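Local coordinates for protein beta-glucoside kinase (Listeria monocytogenes, PDB 4HTL) that phosphorylates cellobiose with ATP to give cellobiose 6'-phosphate and may also help regulate the operon for cellobiose uptake, at residues D125-T130 and Y234-T239. Numbering follows the deposited sequence.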
# COMPACT_ATOMS: atom_id res chain seq x y z
N ASP A 125 8.39 -9.50 -2.95
CA ASP A 125 7.20 -8.66 -2.84
C ASP A 125 6.04 -9.54 -2.38
O ASP A 125 5.48 -10.30 -3.16
CB ASP A 125 6.85 -8.02 -4.20
CG ASP A 125 7.86 -7.02 -4.65
OD1 ASP A 125 8.79 -7.43 -5.41
OD2 ASP A 125 7.80 -5.85 -4.17
N PHE A 126 5.81 -9.56 -1.06
CA PHE A 126 4.67 -10.28 -0.51
C PHE A 126 4.12 -9.54 0.70
O PHE A 126 4.79 -8.68 1.26
CB PHE A 126 5.03 -11.72 -0.14
CG PHE A 126 5.92 -11.90 1.07
CD1 PHE A 126 7.33 -11.85 0.94
CD2 PHE A 126 5.39 -12.19 2.29
CE1 PHE A 126 8.12 -12.09 2.01
CE2 PHE A 126 6.19 -12.42 3.38
CZ PHE A 126 7.58 -12.40 3.23
N LEU A 127 2.87 -9.83 1.01
CA LEU A 127 2.22 -9.29 2.16
C LEU A 127 1.77 -10.41 3.10
O LEU A 127 1.51 -11.53 2.69
CB LEU A 127 0.99 -8.48 1.77
CG LEU A 127 1.13 -7.45 0.63
CD1 LEU A 127 -0.22 -6.83 0.27
CD2 LEU A 127 2.14 -6.36 1.09
N CYS A 128 1.66 -10.04 4.37
CA CYS A 128 1.00 -10.87 5.37
C CYS A 128 -0.24 -10.14 5.92
O CYS A 128 -0.18 -8.99 6.41
CB CYS A 128 1.92 -11.17 6.47
SG CYS A 128 3.31 -12.24 6.01
N LEU A 129 -1.35 -10.84 5.90
CA LEU A 129 -2.64 -10.32 6.37
C LEU A 129 -3.10 -11.27 7.50
O LEU A 129 -3.20 -12.48 7.30
CB LEU A 129 -3.62 -10.29 5.23
CG LEU A 129 -5.10 -10.02 5.57
CD1 LEU A 129 -5.30 -8.63 6.18
CD2 LEU A 129 -5.98 -10.27 4.35
N THR A 130 -3.35 -10.72 8.68
CA THR A 130 -3.77 -11.50 9.87
C THR A 130 -5.17 -11.08 10.23
O THR A 130 -5.40 -9.91 10.46
CB THR A 130 -2.78 -11.27 11.00
OG1 THR A 130 -1.43 -11.61 10.53
CG2 THR A 130 -3.09 -12.22 12.18
N TYR A 234 -3.80 -4.34 -5.93
CA TYR A 234 -3.59 -3.23 -6.88
C TYR A 234 -2.53 -2.23 -6.37
O TYR A 234 -1.77 -1.67 -7.13
CB TYR A 234 -4.93 -2.57 -7.26
CG TYR A 234 -5.65 -3.44 -8.28
CD1 TYR A 234 -6.58 -4.37 -7.92
CD2 TYR A 234 -5.39 -3.30 -9.62
CE1 TYR A 234 -7.19 -5.19 -8.86
CE2 TYR A 234 -5.95 -4.11 -10.56
CZ TYR A 234 -6.90 -5.03 -10.18
OH TYR A 234 -7.46 -5.89 -11.10
N LEU A 235 -2.48 -2.02 -5.05
CA LEU A 235 -1.55 -1.09 -4.51
C LEU A 235 -0.11 -1.63 -4.54
O LEU A 235 0.80 -0.94 -5.02
CB LEU A 235 -1.94 -0.66 -3.10
CG LEU A 235 -3.25 0.17 -2.94
CD1 LEU A 235 -3.54 0.49 -1.47
CD2 LEU A 235 -3.14 1.39 -3.77
N PHE A 236 0.11 -2.82 -3.98
CA PHE A 236 1.43 -3.32 -3.76
C PHE A 236 1.94 -4.25 -4.88
O PHE A 236 3.15 -4.48 -4.99
CB PHE A 236 1.47 -4.14 -2.43
CG PHE A 236 1.34 -3.28 -1.19
CD1 PHE A 236 2.44 -2.59 -0.71
CD2 PHE A 236 0.11 -3.07 -0.61
CE1 PHE A 236 2.34 -1.76 0.41
CE2 PHE A 236 0.00 -2.26 0.53
CZ PHE A 236 1.11 -1.56 1.01
N ASP A 237 1.03 -4.87 -5.61
CA ASP A 237 1.38 -5.88 -6.62
C ASP A 237 2.31 -6.93 -6.02
O ASP A 237 3.37 -7.24 -6.56
CB ASP A 237 1.97 -5.21 -7.87
CG ASP A 237 2.36 -6.20 -8.99
OD1 ASP A 237 1.64 -7.21 -9.18
OD2 ASP A 237 3.42 -5.99 -9.64
N PRO A 238 1.88 -7.53 -4.88
CA PRO A 238 2.63 -8.65 -4.39
C PRO A 238 2.51 -9.88 -5.29
O PRO A 238 1.57 -9.98 -6.04
CB PRO A 238 1.96 -8.94 -3.07
CG PRO A 238 0.47 -8.60 -3.34
CD PRO A 238 0.53 -7.41 -4.27
N THR A 239 3.43 -10.83 -5.18
CA THR A 239 3.22 -12.13 -5.80
C THR A 239 2.34 -13.05 -4.93
O THR A 239 1.59 -13.88 -5.45
CB THR A 239 4.58 -12.81 -6.08
OG1 THR A 239 5.29 -13.04 -4.85
CG2 THR A 239 5.39 -11.96 -7.08
O HOH W 1 5.46 -4.70 -3.21
O HOH W 2 7.87 -11.95 -4.73
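T239 N donates to D125 O over 2.9 Å in a fairly straight bond (160° at the hydrogen). D125 OD2 takes a hydrogen bond from a water 2.8 Å away and another from the backbone N of N142; a carboxylate suits this place because it can accept from both donors. The same water also donates to F236 O, 2.9 Å off, so the carboxylate reaches the last carbonyl of helix 212-236 through one shared molecule. A second water accepts from D125 N and bonds to T239 OG1 at 2.8 Å. The hydroxyl lies between its own backbone N and carbonyl carbon (chi1 62°), a rotation that turns it to the D125 main chain.

Next to these polar links the contact is apolar. The flat ring of F236 offers a face to L127 CD2, 4.2 Å from its centroid, in a CH-pi contact. The branched end of leucine lets CD1 meet the rim at F236 CD2 (3.9 Å) and also P238 CG. D237 leaves the helix with positive phi, and P238 follows, a compact apolar ring with no N-H to satisfy, its CB 4.0 Å from F126 CA. F236 also stacks on F236 of the second subunit. This turn leads into strand 240-244, parallel neighbour of strand 126-131. With its carbonyls satisfied by backbone and water beside packed apolar side chains, the contact is consistent with a fixed junction between helix 212-236 and the sheet.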